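Local coordinates for protein RNA-directed RNA polymerase (Infectious pancreatic necrosis virus, PDB 3ZED) that probably acts as the viral RNA-dependent RNA polymerase, extending RNA from ribonucleoside triphosphates, and is probably found both free and covalently attached to the genomic RNA, at residues 109-113 / 114-118; 467-470 / 471-475; 496-499 / 500-503; 612-615 / 616-619. All coordinates share one frame; numbering follows the deposited sequence.

Contact 1: residues 109-113 / 114-118; sequences FHKPD and HDEVG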
ATOM      1  N   PHE B 109       2.490 -13.124  18.108  1.00 58.07           N
ATOM      2  CA  PHE B 109       2.525 -12.506  19.426  1.00 59.18           C
ATOM      3  C   PHE B 109       1.634 -11.288  19.419  1.00 57.87           C
ATOM      4  O   PHE B 109       1.528 -10.586  18.420  1.00 55.94           O
ATOM      5  CB  PHE B 109       3.964 -12.132  19.849  1.00 62.80           C
ATOM      6  CG  PHE B 109       4.834 -13.330  20.171  1.00 68.05           C
ATOM      7  CD1 PHE B 109       4.815 -13.906  21.439  1.00 73.82           C
ATOM      8  CD2 PHE B 109       5.668 -13.884  19.205  1.00 71.37           C
ATOM      9  CE1 PHE B 109       5.602 -15.027  21.727  1.00 77.08           C
ATOM     10  CE2 PHE B 109       6.457 -15.008  19.496  1.00 76.40           C
ATOM     11  CZ  PHE B 109       6.417 -15.572  20.753  1.00 76.19           C
ATOM     12  N   HIS B 110       0.976 -11.063  20.530  1.00 53.46           N
ATOM     13  CA  HIS B 110       0.092  -9.936  20.740  1.00 50.99           C
ATOM     14  C   HIS B 110       0.635  -9.213  21.947  1.00 56.09           C
ATOM     15  O   HIS B 110       0.665  -9.786  23.038  1.00 57.07           O
ATOM     16  CB  HIS B 110      -1.351 -10.436  20.920  1.00 51.42           C
ATOM     17  CG  HIS B 110      -1.892 -11.124  19.704  1.00 53.50           C
ATOM     18  ND1 HIS B 110      -1.892 -12.498  19.589  1.00 56.06           N
ATOM     19  CD2 HIS B 110      -2.409 -10.595  18.572  1.00 53.44           C
ATOM     20  CE1 HIS B 110      -2.430 -12.765  18.410  1.00 54.35           C
ATOM     21  NE2 HIS B 110      -2.768 -11.656  17.768  1.00 53.15           N
ATOM     22  N   LYS B 111       1.197  -8.008  21.741  1.00 51.91           N
ATOM     23  CA  LYS B 111       1.783  -7.266  22.855  1.00 51.94           C
ATOM     24  C   LYS B 111       1.291  -5.805  22.882  1.00 54.58           C
ATOM     25  O   LYS B 111       1.180  -5.190  21.828  1.00 52.27           O
ATOM     26  CB  LYS B 111       3.333  -7.309  22.839  1.00 53.56           C
ATOM     27  CG  LYS B 111       3.978  -8.693  22.940  1.00 51.30           C
ATOM     28  CD  LYS B 111       3.799  -9.387  24.304  1.00 56.45           C
ATOM     29  CE  LYS B 111       4.178 -10.847  24.195  1.00 57.73           C
ATOM     30  NZ  LYS B 111       3.834 -11.597  25.419  1.00 62.86           N
ATOM     31  N   PRO B 112       1.023  -5.229  24.078  1.00 50.94           N
ATOM     32  CA  PRO B 112       1.057  -5.884  25.398  1.00 51.74           C
ATOM     33  C   PRO B 112      -0.068  -6.912  25.514  1.00 55.59           C
ATOM     34  O   PRO B 112      -0.981  -6.926  24.681  1.00 53.99           O
ATOM     35  CB  PRO B 112       0.877  -4.712  26.370  1.00 53.35           C
ATOM     36  CG  PRO B 112       0.107  -3.686  25.595  1.00 56.10           C
ATOM     37  CD  PRO B 112       0.567  -3.828  24.172  1.00 50.68           C
ATOM     38  N   ASP B 113       0.031  -7.809  26.496  1.00 54.52           N
ATOM     39  CA  ASP B 113      -1.015  -8.792  26.768  1.00 55.18           C
ATOM     40  C   ASP B 113      -1.256  -8.845  28.282  1.00 61.12           C
ATOM     41  O   ASP B 113      -0.648  -8.072  29.027  1.00 59.73           O
ATOM     42  CB  ASP B 113      -0.730 -10.179  26.143  1.00 57.39           C
ATOM     43  CG  ASP B 113       0.533 -10.915  26.557  1.00 61.10           C
ATOM     44  OD1 ASP B 113       0.935 -10.800  27.737  1.00 61.39           O
ATOM     45  OD2 ASP B 113       1.063 -11.686  25.728  1.00 61.80           O
ATOM     46  N   HIS B 114      -2.160  -9.724  28.733  1.00 61.15           N
ATOM     47  CA  HIS B 114      -2.492  -9.833  30.146  1.00 63.52           C
ATOM     48  C   HIS B 114      -1.273 -10.162  31.026  1.00 70.17           C
ATOM     49  O   HIS B 114      -1.184  -9.642  32.136  1.00 71.22           O
ATOM     50  CB  HIS B 114      -3.588 -10.881  30.364  1.00 65.85           C
ATOM     51  CG  HIS B 114      -4.175 -10.847  31.740  1.00 71.03           C
ATOM     52  ND1 HIS B 114      -5.053  -9.845  32.128  1.00 72.19           N
ATOM     53  CD2 HIS B 114      -3.961 -11.673  32.791  1.00 74.86           C
ATOM     54  CE1 HIS B 114      -5.363 -10.110  33.388  1.00 73.44           C
ATOM     55  NE2 HIS B 114      -4.727 -11.196  33.831  1.00 75.43           N
ATOM     56  N   ASP B 115      -0.335 -10.977  30.521  1.00 66.94           N
ATOM     57  CA  ASP B 115       0.824 -11.414  31.286  1.00 69.24           C
ATOM     58  C   ASP B 115       2.125 -10.653  30.975  1.00 72.34           C
ATOM     59  O   ASP B 115       3.136 -10.895  31.638  1.00 73.72           O
ATOM     60  CB  ASP B 115       1.030 -12.917  31.070  1.00 73.66           C
ATOM     61  CG  ASP B 115      -0.132 -13.757  31.570  1.00 87.47           C
ATOM     62  OD1 ASP B 115      -0.499 -13.620  32.761  1.00 89.82           O
ATOM     63  OD2 ASP B 115      -0.684 -14.537  30.770  1.00 95.21           O
ATOM     64  N   GLU B 116       2.102  -9.721  30.020  1.00 66.94           N
ATOM     65  CA  GLU B 116       3.298  -8.951  29.669  1.00 65.18           C
ATOM     66  C   GLU B 116       2.941  -7.503  29.311  1.00 65.65           C
ATOM     67  O   GLU B 116       2.512  -7.216  28.190  1.00 62.68           O
ATOM     68  CB  GLU B 116       4.067  -9.640  28.525  1.00 65.84           C
ATOM     69  CG  GLU B 116       5.480  -9.119  28.315  1.00 72.33           C
ATOM     70  CD  GLU B 116       6.206  -9.720  27.122  1.00 92.82           C
ATOM     71  OE1 GLU B 116       6.168 -10.961  26.957  1.00 89.35           O
ATOM     72  OE2 GLU B 116       6.841  -8.949  26.369  1.00 84.99           O
ATOM     73  N   VAL B 117       3.092  -6.608  30.304  1.00 63.21           N
ATOM     74  CA  VAL B 117       2.880  -5.160  30.196  1.00 62.29           C
ATOM     75  C   VAL B 117       4.246  -4.517  30.497  1.00 67.55           C
ATOM     76  O   VAL B 117       4.566  -4.267  31.666  1.00 68.57           O
ATOM     77  CB  VAL B 117       1.733  -4.629  31.113  1.00 65.89           C
ATOM     78  CG1 VAL B 117       1.470  -3.138  30.883  1.00 63.95           C
ATOM     79  CG2 VAL B 117       0.450  -5.429  30.927  1.00 65.69           C
ATOM     80  N   GLY B 118       5.059  -4.354  29.449  1.00 63.53           N
ATOM     81  CA  GLY B 118       6.410  -3.811  29.549  1.00 63.49           C
ATOM     82  C   GLY B 118       6.682  -2.521  28.795  1.00 65.12           C
ATOM     83  O   GLY B 118       5.799  -1.663  28.663  1.00 63.73           O
TER
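K111 and E116 are brought together by unlike torsions: the lysine chain is kinked at chi2 (-68°), whereas E116 sets its CG anti to the backbone N (chi1 -166°) and then runs out extended. The two side chains cross at roughly a right angle, and K111 NZ forms a salt bridge with E116 OE1 at 2.9 Å, approaching from well above the carboxylate plane. Contact extends back along the lysine, whose CE lies 3.4 Å from the same OE1 and whose CD packs against the carboxylate. D113 supplies the second acid. Its OD2 comes to 2.8 Å from K111 NZ, again met from above the plane; one ammonium group is thus shared by two carboxylates, which probably eases their mutual repulsion. The other oxygen, OD1, turns into the backbone bend and takes a weak bond from D115 N at 3.1 Å.

In the backbone, D113 N donates to E116 O at 3.1 Å. Two carbon-to-oxygen contacts accompany it: P112, which follows a cis peptide, rests its CA on E116 O, and V117 CG2 packs 3.4 Å from D113 O. H114 ND1 is hydrogen-bonded to P37 O, while K111 N bonds to S161 OG. Together K111, D113 and E116 make a three-residue salt-bridge network spanning a turn at the protein surface, in the loop between strand 101-102 and helix 125-137.

Contact 2: residues 467-470 / 471-475; sequences YGQG and SGNAF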
ATOM      1  N   TYR B 467     -11.925 -12.358   2.724  1.00 46.03           N
ATOM      2  CA  TYR B 467     -12.964 -11.612   2.006  1.00 45.02           C
ATOM      3  C   TYR B 467     -12.315 -10.302   1.480  1.00 48.25           C
ATOM      4  O   TYR B 467     -11.798  -9.501   2.269  1.00 45.67           O
ATOM      5  CB  TYR B 467     -14.198 -11.363   2.890  1.00 44.57           C
ATOM      6  CG  TYR B 467     -14.932 -12.647   3.253  1.00 45.42           C
ATOM      7  CD1 TYR B 467     -14.579 -13.384   4.385  1.00 47.37           C
ATOM      8  CD2 TYR B 467     -15.955 -13.141   2.448  1.00 46.81           C
ATOM      9  CE1 TYR B 467     -15.253 -14.562   4.730  1.00 50.06           C
ATOM     10  CE2 TYR B 467     -16.644 -14.316   2.788  1.00 49.44           C
ATOM     11  CZ  TYR B 467     -16.282 -15.033   3.927  1.00 57.90           C
ATOM     12  OH  TYR B 467     -16.942 -16.200   4.287  1.00 62.25           O
ATOM     13  N   GLY B 468     -12.260 -10.166   0.155  1.00 45.87           N
ATOM     14  CA  GLY B 468     -11.612  -9.038  -0.511  1.00 44.40           C
ATOM     15  C   GLY B 468     -10.134  -9.290  -0.731  1.00 48.26           C
ATOM     16  O   GLY B 468      -9.691 -10.442  -0.657  1.00 48.94           O
ATOM     17  N   GLN B 469      -9.350  -8.216  -0.988  1.00 42.89           N
ATOM     18  CA  GLN B 469      -7.914  -8.367  -1.222  1.00 42.47           C
ATOM     19  C   GLN B 469      -7.170  -8.368   0.104  1.00 47.98           C
ATOM     20  O   GLN B 469      -7.559  -7.687   1.053  1.00 45.53           O
ATOM     21  CB  GLN B 469      -7.349  -7.297  -2.179  1.00 42.03           C
ATOM     22  CG  GLN B 469      -7.307  -5.876  -1.616  1.00 41.70           C
ATOM     23  CD  GLN B 469      -6.398  -4.947  -2.380  1.00 47.74           C
ATOM     24  OE1 GLN B 469      -5.422  -5.360  -3.029  1.00 46.93           O
ATOM     25  NE2 GLN B 469      -6.702  -3.660  -2.321  1.00 35.89           N
ATOM     26  N   GLY B 470      -6.099  -9.133   0.149  1.00 48.07           N
ATOM     27  CA  GLY B 470      -5.286  -9.216   1.345  1.00 49.29           C
ATOM     28  C   GLY B 470      -4.485  -7.951   1.527  1.00 54.41           C
ATOM     29  O   GLY B 470      -3.631  -7.643   0.693  1.00 56.00           O
ATOM     30  N   SER B 471      -4.763  -7.212   2.615  1.00 49.27           N
ATOM     31  CA  SER B 471      -4.094  -5.950   2.971  1.00 46.87           C
ATOM     32  C   SER B 471      -2.596  -6.147   3.165  1.00 50.31           C
ATOM     33  O   SER B 471      -2.158  -6.924   4.009  1.00 49.87           O
ATOM     34  CB  SER B 471      -4.704  -5.359   4.235  1.00 48.22           C
ATOM     35  OG  SER B 471      -4.199  -4.050   4.470  1.00 50.02           O
ATOM     36  N   GLY B 472      -1.822  -5.450   2.361  1.00 48.33           N
ATOM     37  CA  GLY B 472      -0.373  -5.553   2.399  1.00 48.32           C
ATOM     38  C   GLY B 472       0.190  -6.239   1.170  1.00 54.12           C
ATOM     39  O   GLY B 472       1.396  -6.148   0.927  1.00 56.12           O
ATOM     40  N   ASN B 473      -0.661  -6.912   0.357  1.00 48.55           N
ATOM     41  CA  ASN B 473      -0.179  -7.539  -0.874  1.00 47.98           C
ATOM     42  C   ASN B 473       0.358  -6.433  -1.812  1.00 49.37           C
ATOM     43  O   ASN B 473       0.002  -5.265  -1.651  1.00 48.48           O
ATOM     44  CB  ASN B 473      -1.265  -8.423  -1.547  1.00 48.35           C
ATOM     45  CG  ASN B 473      -2.173  -7.730  -2.549  1.00 52.64           C
ATOM     46  OD1 ASN B 473      -1.832  -7.546  -3.716  1.00 46.59           O
ATOM     47  ND2 ASN B 473      -3.360  -7.369  -2.130  1.00 38.47           N
ATOM     48  N   ALA B 474       1.229  -6.800  -2.773  1.00 45.19           N
ATOM     49  CA  ALA B 474       1.893  -5.892  -3.720  1.00 41.93           C
ATOM     50  C   ALA B 474       0.907  -4.979  -4.488  1.00 43.45           C
ATOM     51  O   ALA B 474       1.268  -3.862  -4.839  1.00 43.16           O
ATOM     52  CB  ALA B 474       2.723  -6.701  -4.699  1.00 42.83           C
ATOM     53  N   PHE B 475      -0.328  -5.429  -4.712  1.00 39.52           N
ATOM     54  CA  PHE B 475      -1.326  -4.647  -5.458  1.00 38.27           C
ATOM     55  C   PHE B 475      -2.321  -3.897  -4.553  1.00 40.73           C
ATOM     56  O   PHE B 475      -3.293  -3.353  -5.075  1.00 41.31           O
ATOM     57  CB  PHE B 475      -2.078  -5.566  -6.449  1.00 40.22           C
ATOM     58  CG  PHE B 475      -1.372  -5.728  -7.793  1.00 42.48           C
ATOM     59  CD1 PHE B 475      -0.056  -6.182  -7.862  1.00 45.69           C
ATOM     60  CD2 PHE B 475      -2.021  -5.416  -8.978  1.00 44.43           C
ATOM     61  CE1 PHE B 475       0.605  -6.299  -9.093  1.00 47.13           C
ATOM     62  CE2 PHE B 475      -1.367  -5.543 -10.206  1.00 47.75           C
ATOM     63  CZ  PHE B 475      -0.059  -5.980 -10.256  1.00 46.50           C
TER
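The amides of Q469 and N473 are turned 59° apart, their chains crossing at about a right angle. Both acceptors of N473 ND2 lie close to its own amide plane: Q469 OE1 at 3.0 Å and G470 O at 2.8 Å. With both N-H groups engaged, the rotation of this amide is fixed. The oxygen of this amide is engaged too: N473 OD1 accepts from F475 N at 2.8 Å, with the donor above the carbonyl plane.

G470 O has a second donor, N473 N at 3.1 Å, which reaches it from the opposite face of the carbonyl to ND2. This backbone bond closes a type II turn from G470 to N473, with G472 at a position where a side chain would collide with the preceding carbonyl. Beyond the turn, Q469 OE1 also accepts from N479 ND2 and Q469 NE2 donates to T476 O, tying the loop to the start of helix 476-493; S471 OG bonds to E407. The pairing of a type II turn with an Asx turn at N473, in a glycine-rich QGSGN sequence leading into a helix within the catalytic region, is consistent with the motif B loop of viral RNA-dependent RNA polymerases.

Contact 3: residues 496-499 / 500-503; sequences KPNP and MTKE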
ATOM      1  N   LYS B 496     -22.134  15.028 -10.333  1.00 55.94           N
ATOM      2  CA  LYS B 496     -21.368  15.453  -9.164  1.00 54.11           C
ATOM      3  C   LYS B 496     -22.297  15.813  -7.956  1.00 57.44           C
ATOM      4  O   LYS B 496     -22.224  16.945  -7.443  1.00 57.81           O
ATOM      5  CB  LYS B 496     -20.388  16.602  -9.513  1.00 56.81           C
ATOM      6  CG  LYS B 496     -19.344  16.204 -10.560  1.00 62.11           C
ATOM      7  CD  LYS B 496     -18.313  17.276 -10.832  1.00 64.41           C
ATOM      8  CE  LYS B 496     -18.726  18.272 -11.879  1.00 71.80           C
ATOM      9  NZ  LYS B 496     -17.700  19.340 -12.045  1.00 78.33           N
ATOM     10  N   PRO B 497     -23.150  14.868  -7.460  1.00 51.69           N
ATOM     11  CA  PRO B 497     -23.975  15.185  -6.273  1.00 50.41           C
ATOM     12  C   PRO B 497     -23.091  15.457  -5.055  1.00 51.05           C
ATOM     13  O   PRO B 497     -22.038  14.826  -4.898  1.00 47.94           O
ATOM     14  CB  PRO B 497     -24.820  13.920  -6.069  1.00 52.15           C
ATOM     15  CG  PRO B 497     -24.015  12.823  -6.706  1.00 56.06           C
ATOM     16  CD  PRO B 497     -23.356  13.467  -7.887  1.00 52.65           C
ATOM     17  N   ASN B 498     -23.510  16.407  -4.211  1.00 48.41           N
ATOM     18  CA  ASN B 498     -22.774  16.779  -3.018  1.00 46.52           C
ATOM     19  C   ASN B 498     -22.550  15.543  -2.127  1.00 52.36           C
ATOM     20  O   ASN B 498     -23.490  14.795  -1.889  1.00 53.31           O
ATOM     21  CB  ASN B 498     -23.497  17.892  -2.257  1.00 42.89           C
ATOM     22  CG  ASN B 498     -22.735  18.377  -1.061  1.00 54.83           C
ATOM     23  OD1 ASN B 498     -22.706  17.719  -0.013  1.00 45.68           O
ATOM     24  ND2 ASN B 498     -22.036  19.493  -1.218  1.00 44.95           N
ATOM     25  N   PRO B 499     -21.317  15.316  -1.621  1.00 49.49           N
ATOM     26  CA  PRO B 499     -21.057  14.130  -0.788  1.00 49.37           C
ATOM     27  C   PRO B 499     -21.979  13.939   0.434  1.00 56.60           C
ATOM     28  O   PRO B 499     -22.085  12.802   0.901  1.00 55.79           O
ATOM     29  CB  PRO B 499     -19.597  14.327  -0.360  1.00 48.85           C
ATOM     30  CG  PRO B 499     -18.992  15.041  -1.508  1.00 53.01           C
ATOM     31  CD  PRO B 499     -20.058  16.055  -1.866  1.00 50.26           C
ATOM     32  N   MET B 500     -22.673  14.996   0.917  1.00 56.25           N
ATOM     33  CA  MET B 500     -23.553  14.889   2.099  1.00 58.05           C
ATOM     34  C   MET B 500     -24.998  14.487   1.761  1.00 63.73           C
ATOM     35  O   MET B 500     -25.821  14.353   2.673  1.00 65.13           O
ATOM     36  CB  MET B 500     -23.597  16.205   2.896  1.00 61.40           C
ATOM     37  CG  MET B 500     -22.268  16.648   3.505  1.00 65.49           C
ATOM     38  SD  MET B 500     -21.220  15.379   4.284  1.00 69.91           S
ATOM     39  CE  MET B 500     -22.255  14.798   5.601  1.00 67.10           C
ATOM     40  N   THR B 501     -25.315  14.337   0.472  1.00 58.94           N
ATOM     41  CA  THR B 501     -26.661  14.018   0.002  1.00 58.91           C
ATOM     42  C   THR B 501     -26.859  12.502  -0.157  1.00 63.04           C
ATOM     43  O   THR B 501     -25.886  11.759  -0.288  1.00 61.78           O
ATOM     44  CB  THR B 501     -26.934  14.751  -1.330  1.00 60.74           C
ATOM     45  OG1 THR B 501     -26.081  14.222  -2.351  1.00 62.35           O
ATOM     46  CG2 THR B 501     -26.754  16.259  -1.224  1.00 53.21           C
ATOM     47  N   LYS B 502     -28.131  12.058  -0.179  1.00 61.23           N
ATOM     48  CA  LYS B 502     -28.538  10.667  -0.385  1.00 60.45           C
ATOM     49  C   LYS B 502     -28.041  10.182  -1.744  1.00 63.01           C
ATOM     50  O   LYS B 502     -27.579   9.049  -1.842  1.00 62.95           O
ATOM     51  CB  LYS B 502     -30.067  10.534  -0.294  1.00 64.36           C
ATOM     52  CG  LYS B 502     -30.559   9.091  -0.264  1.00 79.05           C
ATOM     53  CD  LYS B 502     -31.927   8.948  -0.926  1.00 84.26           C
ATOM     54  CE  LYS B 502     -32.217   7.538  -1.385  1.00 82.38           C
ATOM     55  NZ  LYS B 502     -32.303   6.576  -0.252  1.00 84.28           N
ATOM     56  N   GLU B 503     -28.107  11.064  -2.774  1.00 58.17           N
ATOM     57  CA  GLU B 503     -27.666  10.828  -4.154  1.00 57.48           C
ATOM     58  C   GLU B 503     -26.208  10.381  -4.215  1.00 56.69           C
ATOM     59  O   GLU B 503     -25.879   9.538  -5.048  1.00 56.80           O
ATOM     60  CB  GLU B 503     -27.852  12.083  -5.027  1.00 60.23           C
ATOM     61  CG  GLU B 503     -29.298  12.438  -5.338  1.00 73.35           C
ATOM     62  CD  GLU B 503     -30.078  13.120  -4.230  1.00 94.34           C
ATOM     63  OE1 GLU B 503     -29.479  13.915  -3.469  1.00 85.37           O
ATOM     64  OE2 GLU B 503     -31.295  12.850  -4.118  1.00 96.98           O
TER
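N498 to T501 is a type I turn, closed by T501 N donating to N498 O at 3.0 Å in a nearly straight bond (166°), and it delivers the chain to helix 502-505 with T501 at the N-cap position. P497, before the turn, lies back against the first helical turn, its CB 3.7 Å from E503 CB.

The threonine hydroxyl reinforces the closure. T501 OG1, placed between its own backbone N and carbonyl carbon (chi1 67°), donates to N498 O at 2.7 Å and lies in the plane of that carbonyl, whereas the backbone N-H comes from above it; one oxygen is thus gripped twice by the same residue. T501 CG2 packs on N498 CB at 3.8 Å. The asparagine side chain bonds to the bend as well: N498 OD1 accepts from M500 N at 2.9 Å, an Asx turn overlapping the type I turn, so that side chain and carbonyl of N498 hold the two successive N-H groups of M500 and T501. The same OD1 lies 3.4 Å from M500 CB.

On its inner side the turn lies on the antiparallel sheet that includes strands 389-394, 397-403 and 515-521. P499 rests on I392 and I517 there, and N498 ND2 bonds to Y399 OH and D395 OD2.

Contact 4: residues 612-615 / 616-619; sequences RYEA and IRLV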
ATOM      1  N   ARG B 612      13.088  10.573  18.288  1.00 46.48           N
ATOM      2  CA  ARG B 612      11.672  10.601  18.676  1.00 46.23           C
ATOM      3  C   ARG B 612      11.178  12.036  18.956  1.00 44.93           C
ATOM      4  O   ARG B 612      10.161  12.436  18.406  1.00 41.67           O
ATOM      5  CB  ARG B 612      11.455   9.707  19.909  1.00 50.97           C
ATOM      6  CG  ARG B 612      10.090   9.859  20.575  1.00 60.39           C
ATOM      7  CD  ARG B 612      10.168   9.509  22.047  1.00 66.00           C
ATOM      8  NE  ARG B 612      10.210   8.063  22.241  1.00 65.39           N
ATOM      9  CZ  ARG B 612      10.168   7.470  23.422  1.00 74.45           C
ATOM     10  NH1 ARG B 612      10.087   8.194  24.533  1.00 58.94           N
ATOM     11  NH2 ARG B 612      10.187   6.149  23.506  1.00 66.48           N
ATOM     12  N   TYR B 613      11.905  12.799  19.792  1.00 41.89           N
ATOM     13  CA  TYR B 613      11.540  14.170  20.142  1.00 41.28           C
ATOM     14  C   TYR B 613      11.812  15.159  19.003  1.00 45.19           C
ATOM     15  O   TYR B 613      11.037  16.084  18.848  1.00 45.16           O
ATOM     16  CB  TYR B 613      12.231  14.600  21.437  1.00 43.80           C
ATOM     17  CG  TYR B 613      11.723  13.797  22.613  1.00 47.04           C
ATOM     18  CD1 TYR B 613      10.379  13.847  22.989  1.00 48.43           C
ATOM     19  CD2 TYR B 613      12.555  12.904  23.283  1.00 48.98           C
ATOM     20  CE1 TYR B 613       9.885  13.054  24.020  1.00 49.31           C
ATOM     21  CE2 TYR B 613      12.068  12.095  24.312  1.00 50.37           C
ATOM     22  CZ  TYR B 613      10.731  12.173  24.675  1.00 56.38           C
ATOM     23  OH  TYR B 613      10.247  11.443  25.730  1.00 57.05           O
ATOM     24  N   GLU B 614      12.840  14.942  18.168  1.00 40.97           N
ATOM     25  CA  GLU B 614      13.106  15.816  17.031  1.00 40.48           C
ATOM     26  C   GLU B 614      12.073  15.610  15.916  1.00 42.50           C
ATOM     27  O   GLU B 614      11.604  16.594  15.346  1.00 41.78           O
ATOM     28  CB  GLU B 614      14.532  15.603  16.476  1.00 43.01           C
ATOM     29  CG  GLU B 614      15.664  16.068  17.383  1.00 48.67           C
ATOM     30  CD  GLU B 614      15.750  17.559  17.643  1.00 62.30           C
ATOM     31  OE1 GLU B 614      14.963  18.076  18.466  1.00 53.42           O
ATOM     32  OE2 GLU B 614      16.634  18.211  17.052  1.00 67.68           O
ATOM     33  N   ALA B 615      11.704  14.339  15.616  1.00 38.52           N
ATOM     34  CA  ALA B 615      10.742  14.007  14.562  1.00 36.27           C
ATOM     35  C   ALA B 615       9.348  14.515  14.897  1.00 38.24           C
ATOM     36  O   ALA B 615       8.713  15.095  14.020  1.00 37.31           O
ATOM     37  CB  ALA B 615      10.715  12.515  14.294  1.00 37.03           C
ATOM     38  N   ILE B 616       8.897  14.386  16.162  1.00 35.53           N
ATOM     39  CA  ILE B 616       7.583  14.894  16.573  1.00 35.59           C
ATOM     40  C   ILE B 616       7.539  16.459  16.384  1.00 38.21           C
ATOM     41  O   ILE B 616       6.515  17.002  15.947  1.00 35.10           O
ATOM     42  CB  ILE B 616       7.124  14.415  17.983  1.00 39.17           C
ATOM     43  CG1 ILE B 616       5.595  14.501  18.133  1.00 40.32           C
ATOM     44  CG2 ILE B 616       7.820  15.126  19.139  1.00 40.74           C
ATOM     45  CD1 ILE B 616       4.779  13.364  17.434  1.00 45.92           C
ATOM     46  N   ARG B 617       8.672  17.140  16.618  1.00 35.90           N
ATOM     47  CA  ARG B 617       8.783  18.585  16.406  1.00 36.07           C
ATOM     48  C   ARG B 617       8.724  18.905  14.904  1.00 38.28           C
ATOM     49  O   ARG B 617       7.921  19.742  14.507  1.00 37.35           O
ATOM     50  CB  ARG B 617      10.080  19.128  17.019  1.00 36.93           C
ATOM     51  CG  ARG B 617      10.132  19.059  18.539  1.00 39.94           C
ATOM     52  CD  ARG B 617      11.535  19.355  19.059  1.00 33.87           C
ATOM     53  NE  ARG B 617      11.851  20.773  18.914  1.00 39.23           N
ATOM     54  CZ  ARG B 617      13.072  21.291  18.979  1.00 51.59           C
ATOM     55  NH1 ARG B 617      14.126  20.506  19.160  1.00 37.92           N
ATOM     56  NH2 ARG B 617      13.252  22.592  18.853  1.00 39.52           N
ATOM     57  N   LEU B 618       9.522  18.195  14.081  1.00 36.65           N
ATOM     58  CA  LEU B 618       9.626  18.371  12.630  1.00 38.04           C
ATOM     59  C   LEU B 618       8.311  18.251  11.879  1.00 37.96           C
ATOM     60  O   LEU B 618       8.048  19.043  10.968  1.00 36.83           O
ATOM     61  CB  LEU B 618      10.566  17.317  12.033  1.00 39.95           C
ATOM     62  CG  LEU B 618      12.038  17.565  12.023  1.00 48.48           C
ATOM     63  CD1 LEU B 618      12.760  16.288  11.692  1.00 51.38           C
ATOM     64  CD2 LEU B 618      12.392  18.587  10.998  1.00 49.02           C
ATOM     65  N   VAL B 619       7.535  17.219  12.192  1.00 33.34           N
ATOM     66  CA  VAL B 619       6.300  16.932  11.472  1.00 32.51           C
ATOM     67  C   VAL B 619       5.170  17.892  11.827  1.00 37.51           C
ATOM     68  O   VAL B 619       4.182  17.912  11.104  1.00 40.79           O
ATOM     69  CB  VAL B 619       5.857  15.452  11.621  1.00 34.29           C
ATOM     70  CG1 VAL B 619       6.875  14.545  10.944  1.00 33.57           C
ATOM     71  CG2 VAL B 619       5.628  15.067  13.090  1.00 33.20           C
TER
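E614 and R617, three residues apart on helix 604-621, lie side by side and point the same way, joined by a salt bridge from R617 NH1 to E614 OE1 at 2.7 Å. The glutamate offers its syn lone pair, and its oxygen sits at the edge of the guanidinium, 23° out of that plane; the two flat groups are turned 49° apart. R617 also lays its aliphatic part over the preceding turn, with CG 3.1 Å from Y613 O.

The backbone beneath is that of a helix: L618 N donates to E614 O at 2.9 Å and V619 N to A615 O at 3.0 Å, while R617 N to Y613 O is weak and a wider pi-type turn spans 617-619. I616 CG2 tucks against Y613 O at 3.4 Å, and V619 CG2 lies 3.2 Å from A615 O.

Further out, the ion pair is set among partners from the neighbouring helix 625-645. R617 NH2 forms a salt bridge with E628, E614 OE2 one with R639, and S635 OG bonds to E614 OE1, so the buried charges are probably balanced within this network. I616 and V619 pack on L583 of helix 580-588, and Y613 OH bonds to D124.

In the fold
Contacts 1 and 3 are surface turns, their centres about 28 Å from the centre of the chain, whereas contacts 2 and 4 are buried, contact 2 being nearest, with its centre about 9 Å from that of the chain. None touches another; contacts 1 and 4 come closest, about 10 Å between nearest atoms. Contacts 2 and 3 flank helix 476-493, one leading into it and the other following it, and both rely on asparagine amides that bond to turn backbone. Charge carries contacts 1 and 4 instead: one lysine shared by two acids in a partly exposed loop, against an intrahelical pair extended by further charged side chains inside the thumb region.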